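Local coordinates for autoinducer 2-binding protein LsrB (Clostridium saccharobutylicum DSM 13864, PDB 6DSP), which binds the quorum-sensing signal autoinducer 2, captured here as a methylated tetrahydroxytetrahydrofuran, as a receptor of the bacterial solute-binding protein family, at residues 209-212 with 216-219; 70-75 with 93-98; 233-238 with 262-267. All coordinates share one frame; numbering follows the deposited sequence.

Interaction 1 of 3, residues 209-212 with 216-219; sequences SILS and DIDL
The CA atoms of L211 and I217 come within 7.2 Å where the last turns of helix 200-213 face the loop leading into strand 219-222. This is the return half of a beta-alpha-beta crossover: the helix follows strand 187-195, and the chain then re-enters the four-stranded parallel sheet beyond strand 155-160. The contact is wholly apolar and buried, with I217 pointing at the helix and sending its two branches to consecutive residues. Its CG1 lies anti to the backbone N (chi1 -162°), which carries CD1 to I210, while CG2 sits between the backbone N and the carbonyl carbon and meets L211. The I217 and L211 side chains cross at about a right angle, with I217 CG2 4.1 Å from L211 CD2. L211 does not aim directly at the loop from its backbone; the far end of its chain closes the distance. Around this junction, I210 reaches C157 and H159 of strand 155-160, and I217 also packs on C157 and on V189. Next to I217, charge pairs fasten the loop: D216 forms a salt bridge with K155, and D218 another with R145. I210 offers the branch that lies anti to its backbone N, beside the carbonyl carbon, and this methyl, CG2, meets CD1 of I217 at 4.0 Å.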
ATOM      1  N   SER A 209      14.872  13.494  11.237  1.00 14.34           N
ATOM      2  CA  SER A 209      14.328  14.848  11.342  1.00 15.10           C
ATOM      3  C   SER A 209      13.108  14.892  12.255  1.00 14.58           C
ATOM      4  O   SER A 209      12.947  15.831  13.044  1.00 15.54           O
ATOM      5  CB  SER A 209      13.941  15.372   9.942  1.00 17.92           C
ATOM      6  OG  SER A 209      15.060  15.576   9.077  1.00 22.49           O
ATOM      7  N   ILE A 210      12.207  13.920  12.134  1.00 13.74           N
ATOM      8  CA  ILE A 210      11.038  13.912  13.012  1.00 13.96           C
ATOM      9  C   ILE A 210      11.452  13.801  14.466  1.00 13.99           C
ATOM     10  O   ILE A 210      10.956  14.539  15.323  1.00 14.67           O
ATOM     11  CB  ILE A 210      10.092  12.761  12.636  1.00 14.17           C
ATOM     12  CG1 ILE A 210       9.609  12.898  11.192  1.00 13.79           C
ATOM     13  CG2 ILE A 210       8.936  12.673  13.641  1.00 15.15           C
ATOM     14  CD1 ILE A 210       8.756  11.710  10.749  1.00 14.56           C
ATOM     15  N   LEU A 211      12.386  12.886  14.772  1.00 14.14           N
ATOM     16  CA  LEU A 211      12.783  12.676  16.153  1.00 15.08           C
ATOM     17  C   LEU A 211      13.593  13.844  16.694  1.00 15.91           C
ATOM     18  O   LEU A 211      13.569  14.096  17.907  1.00 18.16           O
ATOM     19  CB  LEU A 211      13.549  11.363  16.252  1.00 14.51           C
ATOM     20  CG  LEU A 211      12.716  10.093  16.022  1.00 15.46           C
ATOM     21  CD1 LEU A 211      13.608   8.865  15.822  1.00 16.05           C
ATOM     22  CD2 LEU A 211      11.752   9.894  17.206  1.00 16.12           C
ATOM     23  N   SER A 212      14.299  14.578  15.833  1.00 15.98           N
ATOM     24  CA  SER A 212      15.057  15.751  16.271  1.00 17.52           C
ATOM     25  C   SER A 212      14.138  16.955  16.521  1.00 17.29           C
ATOM     26  O   SER A 212      14.327  17.708  17.490  1.00 18.73           O
ATOM     27  CB  SER A 212      16.115  16.103  15.217  1.00 21.37           C
ATOM     28  OG  SER A 212      17.036  15.034  15.024  1.00 25.47           O
ATOM     29  N   ASP A 216       9.918  14.724  21.851  1.00 19.75           N
ATOM     30  CA  ASP A 216       8.949  14.142  22.776  1.00 20.07           C
ATOM     31  C   ASP A 216       7.748  13.505  22.069  1.00 19.02           C
ATOM     32  O   ASP A 216       6.719  13.231  22.718  1.00 20.43           O
ATOM     33  CB  ASP A 216       8.469  15.185  23.784  1.00 22.33           C
ATOM     34  CG  ASP A 216       7.727  16.329  23.132  1.00 24.65           C
ATOM     35  OD1 ASP A 216       7.635  16.394  21.898  1.00 24.50           O
ATOM     36  OD2 ASP A 216       7.262  17.218  23.845  1.00 26.58           O
ATOM     37  N   ILE A 217       7.840  13.260  20.764  1.00 16.98           N
ATOM     38  CA  ILE A 217       6.722  12.640  20.068  1.00 15.94           C
ATOM     39  C   ILE A 217       6.449  11.253  20.673  1.00 15.67           C
ATOM     40  O   ILE A 217       7.371  10.530  21.076  1.00 16.89           O
ATOM     41  CB  ILE A 217       7.019  12.595  18.556  1.00 15.46           C
ATOM     42  CG1 ILE A 217       5.738  12.366  17.755  1.00 15.62           C
ATOM     43  CG2 ILE A 217       8.119  11.559  18.236  1.00 15.45           C
ATOM     44  CD1 ILE A 217       5.913  12.695  16.256  1.00 15.86           C
ATOM     45  N   ASP A 218       5.160  10.875  20.704  1.00 14.99           N
ATOM     46  CA  ASP A 218       4.779   9.586  21.263  1.00 14.74           C
ATOM     47  C   ASP A 218       4.569   8.511  20.213  1.00 14.03           C
ATOM     48  O   ASP A 218       4.833   7.327  20.480  1.00 14.37           O
ATOM     49  CB  ASP A 218       3.452   9.703  22.038  1.00 15.85           C
ATOM     50  CG  ASP A 218       3.598  10.487  23.327  1.00 17.74           C
ATOM     51  OD1 ASP A 218       4.417  10.075  24.186  1.00 18.93           O
ATOM     52  OD2 ASP A 218       2.906  11.522  23.449  1.00 18.54           O
ATOM     53  N   LEU A 219       4.087   8.888  19.037  1.00 13.99           N
ATOM     54  CA  LEU A 219       3.647   7.924  18.030  1.00 13.43           C
ATOM     55  C   LEU A 219       3.976   8.467  16.651  1.00 13.01           C
ATOM     56  O   LEU A 219       3.639   9.620  16.337  1.00 13.50           O
ATOM     57  CB  LEU A 219       2.108   7.765  18.155  1.00 13.92           C
ATOM     58  CG  LEU A 219       1.406   7.005  17.040  1.00 14.34           C
ATOM     59  CD1 LEU A 219       1.877   5.535  17.000  1.00 14.43           C
ATOM     60  CD2 LEU A 219      -0.101   7.138  17.208  1.00 15.13           C
TER

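Interaction 2 of 3, residues 70-75 with 93-98; sequences VINKAV and KDALKA
This is a buried helix-helix contact, apolar on the side nearer the sheet and joined by a water beside it, between neighbouring helices 64-76 and 89-101 on one face of the large mixed sheet. The short segments run nearly parallel, 11° apart in direction, with axes 9.6 Å from each other. I71 supplies two points of touch. Its CG2, anti to the backbone N, packs 4.0 Å from A95 CB and also lies against A95 O, while its CD1 comes 3.9 Å from L96 CD2. L96 leaves its helix pointing away from the other, and the end of its chain turns back to cross I71 at about a right angle. N72 reaches A95 as well, with OD1 3.9 Å from A95 CB. A single water donates to N72 OD1 at 2.8 Å and to A95 O at 2.9 Å, with an angle of about 114° between the two acceptors, so it spans the helices where no direct bond does. Beneath the pair, I71 rests on I27 and I82, and L96 on L84. Helices laid side by side as they lead into adjacent parallel strands, here 81-84 and 105-109, are the alternating beta-alpha arrangement of the Rossmann-like lobes in periplasmic binding proteins.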
ATOM      1  N   VAL A  70       7.375   3.481 -18.445  1.00 11.60           N
ATOM      2  CA  VAL A  70       7.203   2.032 -18.383  1.00 11.60           C
ATOM      3  C   VAL A  70       5.919   1.611 -19.094  1.00 11.59           C
ATOM      4  O   VAL A  70       5.906   0.634 -19.865  1.00 12.82           O
ATOM      5  CB  VAL A  70       7.207   1.546 -16.917  1.00 12.15           C
ATOM      6  CG1 VAL A  70       6.829   0.083 -16.824  1.00 13.03           C
ATOM      7  CG2 VAL A  70       8.562   1.800 -16.244  1.00 13.25           C
ATOM      8  N   ILE A  71       4.818   2.331 -18.839  1.00 11.78           N
ATOM      9  CA  ILE A  71       3.546   2.042 -19.513  1.00 11.58           C
ATOM     10  C   ILE A  71       3.710   2.153 -21.027  1.00 11.62           C
ATOM     11  O   ILE A  71       3.316   1.246 -21.766  1.00 11.68           O
ATOM     12  CB  ILE A  71       2.457   3.017 -19.017  1.00 11.36           C
ATOM     13  CG1 ILE A  71       2.137   2.737 -17.537  1.00 11.61           C
ATOM     14  CG2 ILE A  71       1.202   2.921 -19.900  1.00 12.18           C
ATOM     15  CD1 ILE A  71       1.469   3.926 -16.862  1.00 11.80           C
ATOM     16  N   ASN A  72       4.252   3.286 -21.508  1.00 11.79           N
ATOM     17  CA  ASN A  72       4.397   3.488 -22.954  1.00 12.05           C
ATOM     18  C   ASN A  72       5.227   2.388 -23.586  1.00 12.48           C
ATOM     19  O   ASN A  72       4.876   1.896 -24.670  1.00 13.47           O
ATOM     20  CB  ASN A  72       5.073   4.824 -23.224  1.00 12.58           C
ATOM     21  CG  ASN A  72       4.195   6.034 -22.908  1.00 14.03           C
ATOM     22  OD1 ASN A  72       2.955   5.944 -22.717  1.00 14.59           O
ATOM     23  ND2 ASN A  72       4.853   7.185 -22.877  1.00 14.34           N
ATOM     24  N   LYS A  73       6.348   2.014 -22.955  1.00 12.96           N
ATOM     25  CA  LYS A  73       7.207   0.994 -23.554  1.00 14.67           C
ATOM     26  C   LYS A  73       6.480  -0.351 -23.611  1.00 13.76           C
ATOM     27  O   LYS A  73       6.584  -1.081 -24.597  1.00 14.90           O
ATOM     28  CB  LYS A  73       8.511   0.876 -22.775  1.00 18.79           C
ATOM     29  CG  LYS A  73       9.438  -0.202 -23.296  1.00 25.03           C
ATOM     30  CD  LYS A  73      10.783  -0.191 -22.574  1.00 31.04           C
ATOM     31  CE  LYS A  73      11.704  -1.261 -23.138  1.00 35.22           C
ATOM     32  NZ  LYS A  73      13.120  -1.022 -22.761  1.00 37.30           N
ATOM     33  N   ALA A  74       5.724  -0.690 -22.563  1.00 13.23           N
ATOM     34  CA  ALA A  74       4.991  -1.953 -22.559  1.00 13.00           C
ATOM     35  C   ALA A  74       3.926  -1.963 -23.641  1.00 12.83           C
ATOM     36  O   ALA A  74       3.742  -2.973 -24.337  1.00 13.06           O
ATOM     37  CB  ALA A  74       4.371  -2.178 -21.180  1.00 14.22           C
ATOM     38  N   VAL A  75       3.247  -0.838 -23.834  1.00 12.26           N
ATOM     39  CA  VAL A  75       2.262  -0.727 -24.901  1.00 13.83           C
ATOM     40  C   VAL A  75       2.946  -0.922 -26.248  1.00 15.20           C
ATOM     41  O   VAL A  75       2.491  -1.709 -27.101  1.00 15.79           O
ATOM     42  CB  VAL A  75       1.529   0.633 -24.823  1.00 14.69           C
ATOM     43  CG1 VAL A  75       0.669   0.849 -26.074  1.00 15.89           C
ATOM     44  CG2 VAL A  75       0.672   0.697 -23.550  1.00 14.79           C
ATOM     45  N   LYS A  93      -2.718   9.253 -15.991  1.00 12.09           N
ATOM     46  CA  LYS A  93      -4.029   9.168 -16.634  1.00 12.78           C
ATOM     47  C   LYS A  93      -3.900   9.112 -18.161  1.00 13.28           C
ATOM     48  O   LYS A  93      -4.496   8.246 -18.819  1.00 13.19           O
ATOM     49  CB  LYS A  93      -4.932  10.318 -16.181  1.00 14.40           C
ATOM     50  CG  LYS A  93      -6.372  10.201 -16.644  1.00 15.77           C
ATOM     51  CD  LYS A  93      -7.210  11.341 -16.134  1.00 17.85           C
ATOM     52  CE  LYS A  93      -8.666  11.092 -16.477  1.00 20.58           C
ATOM     53  NZ  LYS A  93      -9.553  12.218 -16.109  1.00 23.16           N
ATOM     54  N   ASP A  94      -3.152  10.058 -18.759  1.00 13.71           N
ATOM     55  CA  ASP A  94      -3.047  10.105 -20.218  1.00 14.31           C
ATOM     56  C   ASP A  94      -2.382   8.849 -20.774  1.00 12.85           C
ATOM     57  O   ASP A  94      -2.829   8.296 -21.795  1.00 13.43           O
ATOM     58  CB  ASP A  94      -2.262  11.330 -20.674  1.00 17.77           C
ATOM     59  CG  ASP A  94      -2.976  12.636 -20.398  1.00 22.25           C
ATOM     60  OD1 ASP A  94      -4.160  12.674 -20.026  1.00 23.30           O
ATOM     61  OD2 ASP A  94      -2.319  13.673 -20.568  1.00 25.06           O
ATOM     62  N   ALA A  95      -1.337   8.352 -20.114  1.00 12.34           N
ATOM     63  CA  ALA A  95      -0.679   7.157 -20.620  1.00 12.19           C
ATOM     64  C   ALA A  95      -1.621   5.955 -20.568  1.00 11.76           C
ATOM     65  O   ALA A  95      -1.567   5.080 -21.440  1.00 12.21           O
ATOM     66  CB  ALA A  95       0.570   6.883 -19.791  1.00 12.83           C
ATOM     67  N   LEU A  96      -2.473   5.870 -19.531  1.00 11.48           N
ATOM     68  CA  LEU A  96      -3.390   4.740 -19.430  1.00 11.90           C
ATOM     69  C   LEU A  96      -4.523   4.859 -20.426  1.00 12.11           C
ATOM     70  O   LEU A  96      -4.997   3.836 -20.937  1.00 12.50           O
ATOM     71  CB  LEU A  96      -3.928   4.632 -17.997  1.00 12.50           C
ATOM     72  CG  LEU A  96      -2.851   4.197 -16.965  1.00 12.51           C
ATOM     73  CD1 LEU A  96      -3.460   4.180 -15.563  1.00 13.23           C
ATOM     74  CD2 LEU A  96      -2.235   2.835 -17.288  1.00 12.54           C
ATOM     75  N   LYS A  97      -4.967   6.075 -20.735  1.00 12.46           N
ATOM     76  CA  LYS A  97      -5.949   6.225 -21.809  1.00 13.93           C
ATOM     77  C   LYS A  97      -5.352   5.773 -23.133  1.00 12.93           C
ATOM     78  O   LYS A  97      -6.010   5.088 -23.927  1.00 13.52           O
ATOM     79  CB  LYS A  97      -6.420   7.676 -21.886  1.00 17.57           C
ATOM     80  CG  LYS A  97      -7.303   8.110 -20.720  1.00 23.74           C
ATOM     81  CD  LYS A  97      -7.474   9.626 -20.782  1.00 28.92           C
ATOM     82  CE  LYS A  97      -8.843  10.133 -20.393  1.00 32.41           C
ATOM     83  NZ  LYS A  97      -9.053  11.426 -21.127  1.00 33.84           N
ATOM     84  N   ALA A  98      -4.093   6.151 -23.376  1.00 12.40           N
ATOM     85  CA  ALA A  98      -3.468   5.731 -24.631  1.00 12.30           C
ATOM     86  C   ALA A  98      -3.289   4.217 -24.659  1.00 11.63           C
ATOM     87  O   ALA A  98      -3.457   3.581 -25.708  1.00 12.59           O
ATOM     88  CB  ALA A  98      -2.138   6.443 -24.788  1.00 12.45           C
TER
HETATM   89  O   HOH W   1       0.700   4.396 -23.191  1.00 14.98           O

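Interaction 3 of 3, residues 233-238 with 262-267; sequences QAAQNK and DGILTR
The amide of Q236 and the carboxylate of D262 approach through their oxygens and do not stack: their planes are 55° apart, with Q236 OE1 and D262 OD2 separated by 3.9 Å. No direct bond joins them; a water donates to both, at 2.6 Å to Q236 OE1 and 2.5 Å to D262 OD2. Within the two segments, contacts of the Q236 amide gather at its oxygen end, where this water and I264 both come in, CG1 of I264 3.7 Å from Q236 OE1 and covering neither face. Q236 leaves helix 227-237 with CG anti to the backbone N (chi1 -172°) and stays extended beyond it, which brings the oxygen end of the amide alongside I264. The two side chains cross at about a right angle, and CD1 of I264 fits against the stem, 3.9 Å from Q236 CB. Deeper in, the other branch of I264, CG2, meets A235 CB at 4.0 Å. Polar bridging on the exposed side thus gives way to apolar packing inside. Y259 touches Q236, and its OH is hydrogen-bonded to Q233 OE1. G263, with phi 78°, ends helix 257-261, and the next residue, I264, points toward helix 227-237. The arrangement is a Schellman motif at the C-terminal end of a helix, followed by an apolar residue packed on a neighbouring helix, before strand 268-270 and the pocket residues L270 and W271.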
ATOM      1  N   GLN A 233      14.918   2.549  11.619  1.00 12.66           N
ATOM      2  CA  GLN A 233      16.367   2.761  11.590  1.00 13.30           C
ATOM      3  C   GLN A 233      16.741   4.098  12.234  1.00 12.45           C
ATOM      4  O   GLN A 233      17.723   4.195  12.983  1.00 12.37           O
ATOM      5  CB  GLN A 233      16.844   2.722  10.137  1.00 13.89           C
ATOM      6  CG  GLN A 233      18.347   2.877  10.034  1.00 14.75           C
ATOM      7  CD  GLN A 233      19.098   1.677  10.586  1.00 15.21           C
ATOM      8  OE1 GLN A 233      18.703   0.520  10.325  1.00 16.18           O
ATOM      9  NE2 GLN A 233      20.170   1.924  11.336  1.00 15.98           N
ATOM     10  N   ALA A 234      15.939   5.140  11.977  1.00 12.43           N
ATOM     11  CA  ALA A 234      16.204   6.432  12.596  1.00 12.92           C
ATOM     12  C   ALA A 234      16.140   6.342  14.116  1.00 13.14           C
ATOM     13  O   ALA A 234      16.976   6.923  14.823  1.00 13.70           O
ATOM     14  CB  ALA A 234      15.197   7.465  12.100  1.00 12.97           C
ATOM     15  N   ALA A 235      15.148   5.617  14.637  1.00 12.91           N
ATOM     16  CA  ALA A 235      15.026   5.452  16.075  1.00 12.67           C
ATOM     17  C   ALA A 235      16.236   4.718  16.616  1.00 12.87           C
ATOM     18  O   ALA A 235      16.824   5.121  17.627  1.00 13.64           O
ATOM     19  CB  ALA A 235      13.730   4.708  16.381  1.00 13.46           C
ATOM     20  N   GLN A 236      16.632   3.635  15.953  1.00 12.95           N
ATOM     21  CA  GLN A 236      17.808   2.896  16.394  1.00 13.39           C
ATOM     22  C   GLN A 236      19.068   3.769  16.339  1.00 13.31           C
ATOM     23  O   GLN A 236      19.894   3.748  17.267  1.00 13.29           O
ATOM     24  CB  GLN A 236      17.942   1.654  15.524  1.00 15.73           C
ATOM     25  CG  GLN A 236      18.998   0.725  16.022  1.00 19.98           C
ATOM     26  CD  GLN A 236      19.116  -0.441  15.094  1.00 26.68           C
ATOM     27  OE1 GLN A 236      18.286  -1.317  15.117  1.00 29.68           O
ATOM     28  NE2 GLN A 236      20.109  -0.419  14.214  1.00 29.36           N
ATOM     29  N   ASN A 237      19.207   4.585  15.287  1.00 13.03           N
ATOM     30  CA  ASN A 237      20.329   5.529  15.186  1.00 13.35           C
ATOM     31  C   ASN A 237      20.373   6.500  16.359  1.00 13.33           C
ATOM     32  O   ASN A 237      21.458   6.937  16.759  1.00 14.62           O
ATOM     33  CB  ASN A 237      20.255   6.315  13.875  1.00 14.02           C
ATOM     34  CG  ASN A 237      20.555   5.470  12.661  1.00 14.38           C
ATOM     35  OD1 ASN A 237      20.978   4.325  12.757  1.00 14.73           O
ATOM     36  ND2 ASN A 237      20.342   6.050  11.489  1.00 14.87           N
ATOM     37  N   LYS A 238      19.208   6.864  16.905  1.00 13.91           N
ATOM     38  CA  LYS A 238      19.142   7.760  18.048  1.00 15.44           C
ATOM     39  C   LYS A 238      19.175   7.010  19.377  1.00 14.38           C
ATOM     40  O   LYS A 238      19.072   7.645  20.440  1.00 14.71           O
ATOM     41  CB  LYS A 238      17.874   8.608  17.962  1.00 19.15           C
ATOM     42  CG  LYS A 238      17.917   9.803  18.897  1.00 24.73           C
ATOM     43  CD  LYS A 238      16.793  10.788  18.646  1.00 28.62           C
ATOM     44  CE  LYS A 238      16.567  11.741  19.825  1.00 30.92           C
ATOM     45  NZ  LYS A 238      15.681  12.914  19.501  1.00 31.86           N
ATOM     46  N   ASP A 262      15.234  -6.531  17.748  1.00 18.95           N
ATOM     47  CA  ASP A 262      16.095  -5.596  18.467  1.00 19.17           C
ATOM     48  C   ASP A 262      15.308  -4.650  19.358  1.00 18.79           C
ATOM     49  O   ASP A 262      15.902  -3.732  19.941  1.00 20.02           O
ATOM     50  CB  ASP A 262      16.934  -4.774  17.479  1.00 20.99           C
ATOM     51  CG  ASP A 262      18.002  -5.606  16.803  1.00 23.55           C
ATOM     52  OD1 ASP A 262      18.253  -6.717  17.309  1.00 25.71           O
ATOM     53  OD2 ASP A 262      18.588  -5.156  15.781  1.00 24.11           O
ATOM     54  N   GLY A 263      13.986  -4.827  19.445  1.00 17.98           N
ATOM     55  CA  GLY A 263      13.169  -4.054  20.364  1.00 17.81           C
ATOM     56  C   GLY A 263      12.864  -2.654  19.902  1.00 16.01           C
ATOM     57  O   GLY A 263      12.472  -1.814  20.719  1.00 16.05           O
ATOM     58  N   ILE A 264      13.016  -2.364  18.606  1.00 15.26           N
ATOM     59  CA  ILE A 264      12.827  -1.002  18.142  1.00 15.02           C
ATOM     60  C   ILE A 264      11.346  -0.689  17.996  1.00 14.84           C
ATOM     61  O   ILE A 264      10.944   0.468  18.177  1.00 15.22           O
ATOM     62  CB  ILE A 264      13.576  -0.754  16.805  1.00 15.05           C
ATOM     63  CG1 ILE A 264      15.050  -1.143  16.922  1.00 16.27           C
ATOM     64  CG2 ILE A 264      13.409   0.704  16.355  1.00 15.63           C
ATOM     65  CD1 ILE A 264      15.763  -0.405  18.033  1.00 17.59           C
ATOM     66  N   LEU A 265      10.531  -1.672  17.595  1.00 14.40           N
ATOM     67  CA  LEU A 265       9.084  -1.484  17.530  1.00 15.11           C
ATOM     68  C   LEU A 265       8.407  -2.787  17.930  1.00 15.53           C
ATOM     69  O   LEU A 265       8.962  -3.874  17.776  1.00 16.19           O
ATOM     70  CB  LEU A 265       8.577  -1.016  16.139  1.00 15.27           C
ATOM     71  CG  LEU A 265       8.384  -2.080  15.048  1.00 15.09           C
ATOM     72  CD1 LEU A 265       7.631  -1.490  13.846  1.00 14.99           C
ATOM     73  CD2 LEU A 265       9.719  -2.634  14.575  1.00 15.47           C
ATOM     74  N   THR A 266       7.160  -2.660  18.358  1.00 15.55           N
ATOM     75  CA  THR A 266       6.403  -3.801  18.828  1.00 16.26           C
ATOM     76  C   THR A 266       5.521  -4.407  17.754  1.00 15.50           C
ATOM     77  O   THR A 266       5.322  -5.626  17.748  1.00 16.27           O
ATOM     78  CB  THR A 266       5.490  -3.335  19.993  1.00 19.44           C
ATOM     79  OG1 THR A 266       6.302  -2.732  21.012  1.00 22.91           O
ATOM     80  CG2 THR A 266       4.708  -4.497  20.575  1.00 20.55           C
ATOM     81  N   ARG A 267       4.963  -3.596  16.851  1.00 14.44           N
ATOM     82  CA  ARG A 267       3.802  -4.038  16.097  1.00 14.57           C
ATOM     83  C   ARG A 267       3.706  -3.222  14.817  1.00 13.66           C
ATOM     84  O   ARG A 267       3.899  -2.006  14.842  1.00 14.34           O
ATOM     85  CB  ARG A 267       2.545  -3.817  16.961  1.00 15.71           C
ATOM     86  CG  ARG A 267       1.226  -4.119  16.274  1.00 16.76           C
ATOM     87  CD  ARG A 267       0.067  -3.884  17.261  1.00 17.28           C
ATOM     88  NE  ARG A 267      -0.051  -4.918  18.282  1.00 17.77           N
ATOM     89  CZ  ARG A 267       0.403  -4.814  19.537  1.00 18.86           C
ATOM     90  NH1 ARG A 267       1.049  -3.712  19.933  1.00 19.60           N
ATOM     91  NH2 ARG A 267       0.210  -5.819  20.390  1.00 19.66           N
TER
HETATM   92  O   HOH W   2      17.523  -3.584  14.121  1.00 28.34           O

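Following the chain, interaction 2 closes first, with a loop through strand 81-84 that pairs two helices flanking the large mixed sheet. Interaction 1 then closes the short loop between helix 200-213 and strand 219-222 of the other lobe, and interaction 3 a longer one through strand 246-249, joining helix 227-237 to the loop beyond helix 257-261. The three run in series, neither nested nor crossed. Interaction 2 stands apart, its centre about 40 Å from that of interaction 3 and on the opposite side of the chain's centre. Interactions 1 and 3 are neighbours: L211 CD1 lies 3.7 Å from A235 CA, and K238 NZ makes a weak hydrogen bond to L211 O.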